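Local coordinates for protein putative short-chain dehydrogenase/reductase (Burkholderia xenovorans, PDB 5JY1) that binds NAD in a Rossmann-fold pocket and is probably an oxidoreductase, perhaps a 3-oxoacyl-[acyl-carrier-protein] reductase, at residues Ala40-Glu45 with Arg64-Lys69; Gly10-Arg15 with Arg32-Glu37; Leu95-Phe100 with Trp125-Ala130. All coordinates share one frame; numbering follows the deposited sequence.

Contact 1. Residues Ala40-Glu45 with Arg64-Lys69; sequences AVIIAE and RSLFVK. With NAD (nicotinamide-adenine-dinucleotide), chain E.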
loop_
_atom_site.group_PDB
_atom_site.type_symbol
_atom_site.label_atom_id
_atom_site.label_comp_id
_atom_site.label_asym_id
_atom_site.label_seq_id
_atom_site.Cartn_x
_atom_site.Cartn_y
_atom_site.Cartn_z
ATOM N N ALA A 40 -15.292 23.366 20.851
ATOM C CA ALA A 40 -15.480 23.006 22.248
ATOM C C ALA A 40 -14.979 21.580 22.404
ATOM O O ALA A 40 -15.405 20.690 21.658
ATOM C CB ALA A 40 -16.949 23.119 22.650
ATOM N N VAL A 41 -14.053 21.360 23.329
ATOM C CA VAL A 41 -13.329 20.093 23.381
ATOM C C VAL A 41 -13.673 19.361 24.670
ATOM O O VAL A 41 -13.392 19.858 25.768
ATOM C CB VAL A 41 -11.814 20.299 23.265
ATOM C CG1 VAL A 41 -11.136 18.950 23.122
ATOM C CG2 VAL A 41 -11.487 21.205 22.060
ATOM N N ILE A 42 -14.233 18.161 24.527
ATOM C CA ILE A 42 -14.420 17.257 25.659
ATOM C C ILE A 42 -13.131 16.480 25.893
ATOM O O ILE A 42 -12.624 15.796 24.994
ATOM C CB ILE A 42 -15.597 16.304 25.422
ATOM C CG1 ILE A 42 -16.903 17.087 25.322
ATOM C CG2 ILE A 42 -15.679 15.283 26.567
ATOM C CD1 ILE A 42 -17.302 17.763 26.629
ATOM N N ILE A 43 -12.603 16.579 27.109
ATOM C CA ILE A 43 -11.359 15.911 27.486
ATOM C C ILE A 43 -11.792 14.588 28.107
ATOM O O ILE A 43 -12.102 14.510 29.295
ATOM C CB ILE A 43 -10.522 16.759 28.446
ATOM C CG1 ILE A 43 -10.274 18.163 27.870
ATOM C CG2 ILE A 43 -9.192 16.073 28.768
ATOM C CD1 ILE A 43 -9.641 18.176 26.481
ATOM N N ALA A 44 -11.862 13.546 27.278
ATOM C CA ALA A 44 -12.384 12.249 27.715
ATOM C C ALA A 44 -11.216 11.396 28.194
ATOM O O ALA A 44 -10.659 10.585 27.453
ATOM C CB ALA A 44 -13.167 11.581 26.591
ATOM N N GLU A 45 -10.865 11.561 29.470
ATOM C CA GLU A 45 -9.599 11.104 30.030
ATOM C C GLU A 45 -9.846 10.375 31.350
ATOM O O GLU A 45 -10.707 10.781 32.135
ATOM C CB GLU A 45 -8.659 12.321 30.224
ATOM C CG GLU A 45 -7.411 12.079 31.045
ATOM C CD GLU A 45 -6.487 11.057 30.429
ATOM O OE1 GLU A 45 -6.095 11.225 29.249
ATOM O OE2 GLU A 45 -6.162 10.075 31.128
ATOM N N ARG A 64 -13.004 26.777 24.716
ATOM C CA ARG A 64 -14.034 26.100 25.490
ATOM C C ARG A 64 -13.678 24.627 25.632
ATOM O O ARG A 64 -13.272 23.977 24.664
ATOM C CB ARG A 64 -15.414 26.240 24.844
ATOM C CG ARG A 64 -16.064 27.603 25.031
ATOM C CD ARG A 64 -17.304 27.702 24.173
ATOM N NE ARG A 64 -16.969 27.462 22.772
ATOM C CZ ARG A 64 -17.771 26.860 21.901
ATOM N NH1 ARG A 64 -17.372 26.686 20.647
ATOM N NH2 ARG A 64 -18.964 26.423 22.285
ATOM N N SER A 65 -13.828 24.107 26.848
ATOM C CA SER A 65 -13.466 22.722 27.118
ATOM C C SER A 65 -14.238 22.225 28.332
ATOM O O SER A 65 -14.693 23.013 29.163
ATOM C CB SER A 65 -11.955 22.588 27.346
ATOM O OG SER A 65 -11.563 21.237 27.466
ATOM N N LEU A 66 -14.383 20.904 28.415
ATOM C CA LEU A 66 -14.967 20.262 29.589
ATOM C C LEU A 66 -14.281 18.924 29.803
ATOM O O LEU A 66 -14.277 18.072 28.908
ATOM C CB LEU A 66 -16.478 20.063 29.436
ATOM C CG LEU A 66 -17.174 19.405 30.637
ATOM C CD1 LEU A 66 -17.126 20.319 31.855
ATOM C CD2 LEU A 66 -18.600 19.025 30.310
ATOM N N PHE A 67 -13.710 18.737 30.985
ATOM C CA PHE A 67 -13.193 17.432 31.357
ATOM C C PHE A 67 -14.354 16.520 31.727
ATOM O O PHE A 67 -15.212 16.891 32.539
ATOM C CB PHE A 67 -12.222 17.536 32.532
ATOM C CG PHE A 67 -11.961 16.215 33.199
ATOM C CD1 PHE A 67 -11.203 15.242 32.563
ATOM C CD2 PHE A 67 -12.501 15.930 34.443
ATOM C CE1 PHE A 67 -10.966 14.025 33.164
ATOM C CE2 PHE A 67 -12.270 14.709 35.051
ATOM C CZ PHE A 67 -11.497 13.752 34.405
ATOM N N VAL A 68 -14.387 15.337 31.122
ATOM C CA VAL A 68 -15.366 14.306 31.454
ATOM C C VAL A 68 -14.583 13.031 31.724
ATOM O O VAL A 68 -13.980 12.465 30.802
ATOM C CB VAL A 68 -16.393 14.092 30.333
ATOM C CG1 VAL A 68 -17.403 13.020 30.738
ATOM C CG2 VAL A 68 -17.110 15.406 30.013
ATOM N N LYS A 69 -14.563 12.593 32.985
ATOM C CA LYS A 69 -13.850 11.367 33.304
ATOM C C LYS A 69 -14.440 10.219 32.495
ATOM O O LYS A 69 -15.658 9.998 32.501
ATOM C CB LYS A 69 -13.910 11.071 34.807
ATOM C CG LYS A 69 -12.910 10.003 35.232
ATOM C CD LYS A 69 -13.045 9.629 36.711
ATOM C CE LYS A 69 -12.417 10.668 37.627
ATOM N NZ LYS A 69 -12.591 10.338 39.072
HETATM P PA NAD E . 0.373 8.663 25.943
HETATM O O1A NAD E . 0.783 7.424 26.679
HETATM O O2A NAD E . 1.360 9.812 26.091
HETATM O O5B NAD E . -1.146 9.167 26.420
HETATM C C5B NAD E . -2.106 8.178 26.555
HETATM C C4B NAD E . -3.397 8.835 27.194
HETATM O O4B NAD E . -4.336 7.951 27.215
HETATM C C3B NAD E . -3.084 9.180 28.692
HETATM O O3B NAD E . -3.514 10.474 28.984
HETATM C C2B NAD E . -3.868 8.137 29.450
HETATM O O2B NAD E . -4.169 8.597 30.856
HETATM C C1B NAD E . -4.949 8.011 28.702
HETATM N N9A NAD E . -5.636 6.762 28.973
HETATM C C8A NAD E . -5.058 5.586 29.233
HETATM N N7A NAD E . -6.012 4.699 29.430
HETATM C C5A NAD E . -7.186 5.323 29.292
HETATM C C6A NAD E . -8.492 4.846 29.407
HETATM N N6A NAD E . -9.113 3.559 29.690
HETATM N N1A NAD E . -9.507 5.669 29.224
HETATM C C2A NAD E . -9.268 6.989 28.923
HETATM N N3A NAD E . -8.004 7.464 28.818
HETATM C C4A NAD E . -6.956 6.599 29.005
HETATM O O3 NAD E . 0.192 8.263 24.352
HETATM P PN NAD E . 0.791 9.015 23.033
HETATM O O1N NAD E . 2.269 8.682 22.901
HETATM O O2N NAD E . 0.611 10.544 23.058
HETATM O O5D NAD E . 0.014 8.346 21.732
HETATM C C5D NAD E . -1.339 8.717 21.474
HETATM C C4D NAD E . -1.889 7.908 20.253
HETATM O O4D NAD E . -1.019 7.941 19.246
HETATM C C3D NAD E . -2.017 6.435 20.655
HETATM O O3D NAD E . -3.088 5.864 20.071
HETATM C C2D NAD E . -0.710 5.812 20.109
HETATM O O2D NAD E . -0.934 4.347 19.976
HETATM C C1D NAD E . -0.537 6.431 18.960
HETATM N N1N NAD E . 0.855 6.466 18.540
HETATM C C2N NAD E . 1.733 7.337 19.106
HETATM C C3N NAD E . 3.071 7.367 18.705
HETATM C C7N NAD E . 4.056 8.327 19.330
HETATM O O7N NAD E . 5.169 8.476 18.848
HETATM N N7N NAD E . 3.701 9.060 20.481
HETATM C C4N NAD E . 3.500 6.506 17.727
HETATM C C5N NAD E . 2.631 5.644 17.158
HETATM C C6N NAD E . 1.288 5.623 17.563
#
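S65 places its OG opposite its own backbone N (chi1 -174°), which turns the hydroxyl to V41 on the next strand. I43 has CG1 beside its backbone N (chi1 -54°), which brings CG1 to 3.4 Å from S65 OG. S65 OG donates to V41 O at 2.9 Å, and L66 N donates to the same oxygen, so this carbonyl is gripped twice. I43 N donates to L66 O at 2.9 Å, and V68 N donates to I43 O. The two strands run parallel, with an angle of 16° between the axes of 40-45 and 64-69. They belong to the beta-alpha-beta unit 40-45, 48-60, 64-69 of the Rossmann fold. I42 and L66 lie side by side on the face covered by helix 75-89, with I42 CD1 3.7 Å from L66 CB. I42 CG2 also meets V68 CG2 at 3.7 Å. E45 meets the cofactor. Its OE1 accepts from NAD O3B at 2.7 Å, and its OE2 accepts from NAD O2B at a very short 2.5 Å. The carboxylate thus holds both hydroxyls of the adenosine ribose.

Contact 2. Residues Gly10-Arg15 with Arg32-Glu37; sequences GLLEQR and RSFGNE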
loop_
_atom_site.group_PDB
_atom_site.type_symbol
_atom_site.label_atom_id
_atom_site.label_comp_id
_atom_site.label_asym_id
_atom_site.label_seq_id
_atom_site.Cartn_x
_atom_site.Cartn_y
_atom_site.Cartn_z
ATOM N N GLY A 10 -11.469 30.619 13.027
ATOM C CA GLY A 10 -10.962 29.301 13.356
ATOM C C GLY A 10 -11.593 28.225 12.493
ATOM O O GLY A 10 -12.745 28.320 12.078
ATOM N N LEU A 11 -10.817 27.171 12.233
ATOM C CA LEU A 11 -11.243 26.119 11.320
ATOM C C LEU A 11 -12.313 25.212 11.904
ATOM O O LEU A 11 -12.934 24.456 11.147
ATOM C CB LEU A 11 -10.038 25.279 10.893
ATOM C CG LEU A 11 -9.061 25.950 9.921
ATOM C CD1 LEU A 11 -7.838 25.085 9.690
ATOM C CD2 LEU A 11 -9.763 26.261 8.607
ATOM N N LEU A 12 -12.544 25.265 13.217
ATOM C CA LEU A 12 -13.509 24.383 13.866
ATOM C C LEU A 12 -14.550 25.177 14.648
ATOM O O LEU A 12 -15.141 24.660 15.602
ATOM C CB LEU A 12 -12.805 23.380 14.782
ATOM C CG LEU A 12 -11.629 22.598 14.191
ATOM C CD1 LEU A 12 -11.011 21.683 15.237
ATOM C CD2 LEU A 12 -12.057 21.796 12.970
ATOM N N GLU A 13 -14.788 26.431 14.259
ATOM C CA GLU A 13 -15.770 27.244 14.962
ATOM C C GLU A 13 -17.139 26.578 14.930
ATOM O O GLU A 13 -17.534 25.970 13.929
ATOM C CB GLU A 13 -15.841 28.645 14.351
ATOM C CG GLU A 13 -14.745 29.575 14.845
ATOM C CD GLU A 13 -14.819 30.953 14.224
ATOM O OE1 GLU A 13 -15.787 31.224 13.482
ATOM O OE2 GLU A 13 -13.904 31.767 14.476
ATOM N N GLN A 14 -17.852 26.680 16.054
ATOM C CA GLN A 14 -19.184 26.110 16.251
ATOM C C GLN A 14 -19.213 24.586 16.137
ATOM O O GLN A 14 -20.294 24.001 16.018
ATOM C CB GLN A 14 -20.210 26.727 15.293
ATOM C CG GLN A 14 -20.618 28.158 15.661
ATOM C CD GLN A 14 -19.624 29.192 15.182
ATOM O OE1 GLN A 14 -19.246 29.206 14.010
ATOM N NE2 GLN A 14 -19.190 30.062 16.085
ATOM N N ARG A 15 -18.059 23.920 16.192
ATOM C CA ARG A 15 -18.003 22.464 16.229
ATOM C C ARG A 15 -17.619 21.976 17.626
ATOM O O ARG A 15 -16.993 22.691 18.413
ATOM C CB ARG A 15 -17.007 21.923 15.190
ATOM C CG ARG A 15 -17.373 22.264 13.746
ATOM C CD ARG A 15 -18.615 21.506 13.280
ATOM N NE ARG A 15 -19.036 21.898 11.934
ATOM C CZ ARG A 15 -20.173 21.512 11.355
ATOM N NH1 ARG A 15 -21.025 20.722 11.997
ATOM N NH2 ARG A 15 -20.471 21.930 10.137
ATOM N N ARG A 32 -5.566 20.789 22.553
ATOM C CA ARG A 32 -5.196 22.202 22.585
ATOM C C ARG A 32 -5.273 22.828 21.196
ATOM O O ARG A 32 -5.707 23.981 21.056
ATOM C CB ARG A 32 -3.797 22.360 23.185
ATOM C CG ARG A 32 -3.755 22.185 24.703
ATOM C CD ARG A 32 -2.340 21.969 25.207
ATOM N NE ARG A 32 -1.456 23.060 24.806
ATOM C CZ ARG A 32 -1.098 24.069 25.593
ATOM N NH1 ARG A 32 -1.531 24.131 26.846
ATOM N NH2 ARG A 32 -0.296 25.015 25.127
ATOM N N SER A 33 -4.853 22.089 20.159
ATOM C CA SER A 33 -4.968 22.598 18.793
ATOM C C SER A 33 -6.422 22.833 18.419
ATOM O O SER A 33 -6.755 23.855 17.810
ATOM C CB SER A 33 -4.325 21.624 17.802
ATOM O OG SER A 33 -2.976 21.380 18.133
ATOM N N PHE A 34 -7.306 21.893 18.771
ATOM C CA PHE A 34 -8.734 22.061 18.515
ATOM C C PHE A 34 -9.289 23.277 19.249
ATOM O O PHE A 34 -10.116 24.020 18.706
ATOM C CB PHE A 34 -9.503 20.810 18.958
ATOM C CG PHE A 34 -9.390 19.635 18.024
ATOM C CD1 PHE A 34 -8.539 19.650 16.930
ATOM C CD2 PHE A 34 -10.166 18.503 18.247
ATOM C CE1 PHE A 34 -8.458 18.550 16.076
ATOM C CE2 PHE A 34 -10.097 17.410 17.392
ATOM C CZ PHE A 34 -9.237 17.434 16.313
ATOM N N GLY A 35 -8.882 23.470 20.504
ATOM C CA GLY A 35 -9.376 24.613 21.253
ATOM C C GLY A 35 -9.022 25.929 20.593
ATOM O O GLY A 35 -9.836 26.856 20.558
ATOM N N ASN A 36 -7.808 26.022 20.039
ATOM C CA ASN A 36 -7.374 27.252 19.388
ATOM C C ASN A 36 -8.058 27.471 18.043
ATOM O O ASN A 36 -8.044 28.596 17.532
ATOM C CB ASN A 36 -5.853 27.249 19.213
ATOM C CG ASN A 36 -5.114 27.437 20.527
ATOM O OD1 ASN A 36 -5.571 28.164 21.414
ATOM N ND2 ASN A 36 -3.969 26.775 20.663
ATOM N N GLU A 37 -8.658 26.432 17.461
ATOM C CA GLU A 37 -9.440 26.583 16.241
ATOM C C GLU A 37 -10.929 26.783 16.509
ATOM O O GLU A 37 -11.723 26.745 15.565
ATOM C CB GLU A 37 -9.227 25.377 15.316
ATOM C CG GLU A 37 -7.804 25.248 14.810
ATOM C CD GLU A 37 -7.364 26.429 13.961
ATOM O OE1 GLU A 37 -8.216 27.053 13.288
ATOM O OE2 GLU A 37 -6.154 26.734 13.967
#
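G10 and E37 bring their backbones closest, with CA atoms 4.2 Å apart. Residues 10-15 form no helix or strand. They fold through a type I beta turn from G10 to E13 and then a type II beta turn from L12 to R15. The second turn is closed by R15 N bonding to L12 O. The partner is the last part of helix 25-36 and E37, which follows it. The first turn faces E37 and presents two successive N-H groups to it. L12 N donates to E37 O at 2.9 Å. L11 N donates to E37 OE1 at 2.8 Å, and this bond is almost straight at 173°. E37 thus accepts with both its backbone and its side chain. Its chain bends at chi2 (-62°), which folds the carboxylate back beside L11. OE1 uses its anti lone pair, the one away from OE2. The L11 side chain lies alongside, with CB 3.5 Å from E37 OE1.

L12 is buried and points at the helix end. Its CG rests against E37 CB at 3.8 Å. Its CD1 reaches over one face of the F34 ring, 4.1 Å from the ring centroid and 29° off the normal, a CH-pi contact. The contact therefore has a polar outer part at E37 and an apolar inner part at F34.

F34 continues inward onto V19 of strand 16-20 and V96 of strand 94-97, while V236 of helix 227-239 touches both F34 and L11. L11 also packs on M242 of a second subunit. R15 leads into strand 16-20, so the loop joins the start of the central sheet to the end of helix 25-36.

Contact 3. Residues Leu95-Phe100 with Trp125-Ala130; sequences LVNNAF and WATWWA. With NAD (nicotinamide-adenine-dinucleotide), chain E.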
loop_
_atom_site.group_PDB
_atom_site.type_symbol
_atom_site.label_atom_id
_atom_site.label_comp_id
_atom_site.label_asym_id
_atom_site.label_seq_id
_atom_site.Cartn_x
_atom_site.Cartn_y
_atom_site.Cartn_z
ATOM N N LEU A 95 -14.776 13.246 16.505
ATOM C CA LEU A 95 -14.310 12.245 17.463
ATOM C C LEU A 95 -12.864 11.876 17.155
ATOM O O LEU A 95 -12.542 11.547 16.009
ATOM C CB LEU A 95 -15.184 10.990 17.418
ATOM C CG LEU A 95 -14.694 9.784 18.226
ATOM C CD1 LEU A 95 -14.778 10.045 19.728
ATOM C CD2 LEU A 95 -15.504 8.536 17.855
ATOM N N VAL A 96 -12.000 11.934 18.172
ATOM C CA VAL A 96 -10.597 11.540 18.043
ATOM C C VAL A 96 -10.333 10.403 19.021
ATOM O O VAL A 96 -10.452 10.587 20.240
ATOM C CB VAL A 96 -9.644 12.718 18.307
ATOM C CG1 VAL A 96 -8.184 12.266 18.166
ATOM C CG2 VAL A 96 -9.950 13.863 17.366
ATOM N N ASN A 97 -9.972 9.231 18.489
ATOM C CA ASN A 97 -9.770 8.021 19.291
ATOM C C ASN A 97 -8.273 7.850 19.509
ATOM O O ASN A 97 -7.566 7.279 18.677
ATOM C CB ASN A 97 -10.405 6.811 18.612
ATOM C CG ASN A 97 -11.920 6.906 18.582
ATOM O OD1 ASN A 97 -12.557 7.085 19.622
ATOM N ND2 ASN A 97 -12.503 6.820 17.396
ATOM N N ASN A 98 -7.795 8.342 20.642
ATOM C CA ASN A 98 -6.371 8.507 20.869
ATOM C C ASN A 98 -5.834 7.720 22.061
ATOM O O ASN A 98 -4.637 7.415 22.080
ATOM C CB ASN A 98 -6.066 10.010 21.029
ATOM C CG ASN A 98 -4.728 10.284 21.651
ATOM O OD1 ASN A 98 -3.722 10.429 20.951
ATOM N ND2 ASN A 98 -4.707 10.399 22.976
ATOM N N ALA A 99 -6.682 7.345 23.021
ATOM C CA ALA A 99 -6.220 6.744 24.269
ATOM C C ALA A 99 -5.385 5.486 24.021
ATOM O O ALA A 99 -5.631 4.719 23.088
ATOM C CB ALA A 99 -7.418 6.409 25.162
ATOM N N PHE A 100 -4.409 5.260 24.900
ATOM C CA PHE A 100 -3.444 4.182 24.738
ATOM C C PHE A 100 -2.983 3.690 26.107
ATOM O O PHE A 100 -2.782 4.491 27.024
ATOM C CB PHE A 100 -2.255 4.676 23.901
ATOM C CG PHE A 100 -1.008 3.862 24.063
ATOM C CD1 PHE A 100 -0.863 2.658 23.401
ATOM C CD2 PHE A 100 0.032 4.317 24.853
ATOM C CE1 PHE A 100 0.288 1.911 23.538
ATOM C CE2 PHE A 100 1.188 3.569 24.992
ATOM C CZ PHE A 100 1.311 2.366 24.338
ATOM N N TRP A 125 -11.628 -2.073 20.715
ATOM C CA TRP A 125 -12.984 -1.960 21.244
ATOM C C TRP A 125 -13.317 -0.520 21.615
ATOM O O TRP A 125 -14.425 -0.034 21.341
ATOM C CB TRP A 125 -13.147 -2.878 22.452
ATOM C CG TRP A 125 -13.376 -4.314 22.066
ATOM C CD1 TRP A 125 -12.452 -5.323 22.048
ATOM C CD2 TRP A 125 -14.612 -4.891 21.635
ATOM N NE1 TRP A 125 -13.045 -6.503 21.630
ATOM C CE2 TRP A 125 -14.372 -6.259 21.380
ATOM C CE3 TRP A 125 -15.907 -4.383 21.455
ATOM C CZ2 TRP A 125 -15.382 -7.131 20.957
ATOM C CZ3 TRP A 125 -16.901 -5.239 21.024
ATOM C CH2 TRP A 125 -16.637 -6.603 20.785
ATOM N N ALA A 126 -12.373 0.178 22.241
ATOM C CA ALA A 126 -12.605 1.579 22.583
ATOM C C ALA A 126 -12.987 2.396 21.356
ATOM O O ALA A 126 -13.894 3.234 21.417
ATOM C CB ALA A 126 -11.359 2.167 23.238
ATOM N N THR A 127 -12.276 2.190 20.240
ATOM C CA THR A 127 -12.581 2.906 19.006
ATOM C C THR A 127 -13.945 2.503 18.462
ATOM O O THR A 127 -14.754 3.358 18.088
ATOM C CB THR A 127 -11.478 2.636 17.976
ATOM O OG1 THR A 127 -10.247 3.195 18.445
ATOM C CG2 THR A 127 -11.816 3.241 16.632
ATOM N N TRP A 128 -14.212 1.196 18.415
ATOM C CA TRP A 128 -15.509 0.673 17.986
ATOM C C TRP A 128 -16.665 1.283 18.777
ATOM O O TRP A 128 -17.644 1.762 18.192
ATOM C CB TRP A 128 -15.483 -0.853 18.142
ATOM C CG TRP A 128 -16.777 -1.646 17.986
ATOM C CD1 TRP A 128 -17.658 -1.978 18.973
ATOM C CD2 TRP A 128 -17.249 -2.294 16.795
ATOM N NE1 TRP A 128 -18.671 -2.760 18.464
ATOM C CE2 TRP A 128 -18.439 -2.970 17.127
ATOM C CE3 TRP A 128 -16.774 -2.375 15.481
ATOM C CZ2 TRP A 128 -19.170 -3.700 16.190
ATOM C CZ3 TRP A 128 -17.504 -3.091 14.553
ATOM C CH2 TRP A 128 -18.684 -3.744 14.906
ATOM N N TRP A 129 -16.575 1.258 20.112
ATOM C CA TRP A 129 -17.663 1.775 20.939
ATOM C C TRP A 129 -17.843 3.273 20.735
ATOM O O TRP A 129 -18.974 3.767 20.647
ATOM C CB TRP A 129 -17.384 1.485 22.413
ATOM C CG TRP A 129 -17.558 0.060 22.813
ATOM C CD1 TRP A 129 -18.495 -0.816 22.347
ATOM C CD2 TRP A 129 -16.767 -0.660 23.765
ATOM N NE1 TRP A 129 -18.340 -2.044 22.962
ATOM C CE2 TRP A 129 -17.285 -1.972 23.834
ATOM C CE3 TRP A 129 -15.668 -0.324 24.562
ATOM C CZ2 TRP A 129 -16.744 -2.944 24.670
ATOM C CZ3 TRP A 129 -15.132 -1.296 25.398
ATOM C CH2 TRP A 129 -15.672 -2.590 25.444
ATOM N N ALA A 130 -16.740 4.015 20.671
ATOM C CA ALA A 130 -16.862 5.462 20.545
ATOM C C ALA A 130 -17.393 5.851 19.174
ATOM O O ALA A 130 -18.223 6.761 19.066
ATOM C CB ALA A 130 -15.515 6.126 20.820
HETATM P PA NAD E . 0.373 8.663 25.943
HETATM O O1A NAD E . 0.783 7.424 26.679
HETATM O O2A NAD E . 1.360 9.812 26.091
HETATM O O5B NAD E . -1.146 9.167 26.420
HETATM C C5B NAD E . -2.106 8.178 26.555
HETATM C C4B NAD E . -3.397 8.835 27.194
HETATM O O4B NAD E . -4.336 7.951 27.215
HETATM C C3B NAD E . -3.084 9.180 28.692
HETATM O O3B NAD E . -3.514 10.474 28.984
HETATM C C2B NAD E . -3.868 8.137 29.450
HETATM O O2B NAD E . -4.169 8.597 30.856
HETATM C C1B NAD E . -4.949 8.011 28.702
HETATM N N9A NAD E . -5.636 6.762 28.973
HETATM C C8A NAD E . -5.058 5.586 29.233
HETATM N N7A NAD E . -6.012 4.699 29.430
HETATM C C5A NAD E . -7.186 5.323 29.292
HETATM C C6A NAD E . -8.492 4.846 29.407
HETATM N N6A NAD E . -9.113 3.559 29.690
HETATM N N1A NAD E . -9.507 5.669 29.224
HETATM C C2A NAD E . -9.268 6.989 28.923
HETATM N N3A NAD E . -8.004 7.464 28.818
HETATM C C4A NAD E . -6.956 6.599 29.005
HETATM O O3 NAD E . 0.192 8.263 24.352
HETATM P PN NAD E . 0.791 9.015 23.033
HETATM O O1N NAD E . 2.269 8.682 22.901
HETATM O O2N NAD E . 0.611 10.544 23.058
HETATM O O5D NAD E . 0.014 8.346 21.732
HETATM C C5D NAD E . -1.339 8.717 21.474
HETATM C C4D NAD E . -1.889 7.908 20.253
HETATM O O4D NAD E . -1.019 7.941 19.246
HETATM C C3D NAD E . -2.017 6.435 20.655
HETATM O O3D NAD E . -3.088 5.864 20.071
HETATM C C2D NAD E . -0.710 5.812 20.109
HETATM O O2D NAD E . -0.934 4.347 19.976
HETATM C C1D NAD E . -0.537 6.431 18.960
HETATM N N1N NAD E . 0.855 6.466 18.540
HETATM C C2N NAD E . 1.733 7.337 19.106
HETATM C C3N NAD E . 3.071 7.367 18.705
HETATM C C7N NAD E . 4.056 8.327 19.330
HETATM O O7N NAD E . 5.169 8.476 18.848
HETATM N N7N NAD E . 3.701 9.060 20.481
HETATM C C4N NAD E . 3.500 6.506 17.727
HETATM C C5N NAD E . 2.631 5.644 17.158
HETATM C C6N NAD E . 1.288 5.623 17.563
HETATM O O HOH W 1 -8.093 4.793 17.202
HETATM O O HOH W 2 -12.376 5.722 21.927
#
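N97 meets the helix with the two branches of its amide. OD1 lies 3.3 Å from A130 CB, and ND2 lies near T127 CG2. N97 CB rests 3.6 Å from T127 OG1. Two residues back along the strand, L95 CD2 touches A130 CB at 3.8 Å. L95 reaches it with CG opposite its backbone N (chi1 172°). No direct hydrogen bond joins the two segments, and two waters bridge them instead. One water donates to N97 O and to T127 OG1, at 2.9 and 3.0 Å. The other donates to N97 OD1 at 2.7 Å and, weakly, to A126 O. The buried N97 oxygens are thus each met by a water.

This is a strand-on-helix contact of the Rossmann fold. Strand 94-97 lies in the middle of the parallel sheet, and segment 125-130 of helix 113-141 runs nearly antiparallel to 95-97, at 168°. L95, N97, A126 and A130 point their CB atoms across this interface. Residues N98 to F100 meet the cofactor. N98 O accepts a hydrogen bond from NAD O3D at 3.0 Å. N98 OD1 lies close to NAD C5D. A99 CB faces the adenine, and the F100 ring has NAD O1A at its edge, in the ring plane.

A second shell sets these groups. N97 ND2 donates to N148 OD1 of the next strand, which fixes the turn of the amide. T127 OG1 is also bonded to S123 O, one turn earlier in the helix. T20 OG1 bonds to the backbone N of both N98 and A99, holding the loop by the cofactor. On the far side of the helix, W128 NE1 and W129 NE1 bond to the carboxylate of D113 of a third subunit.

Contacts 1 and 3 are both buried and both reach the cofactor and the same sheet. Contact 1 joins an outermost strand of this chain's sheet to its neighbour through backbone hydrogen bonds. Contact 3 joins a middle strand to a helix by side-chain packing and bridging waters, with no direct hydrogen bond. They meet NAD at different points: contact 1 at the adenosine ribose, contact 3 from the adenine to the nicotinamide ribose. Contact 2 is only partly buried and lies away from the cofactor, where E37 accepts hydrogen bonds from a loop beside a helix end. Helix 25-36 leads on to strand 40-45, A40 N probably bonds to R15 O, and F34 packs on V41 and V96.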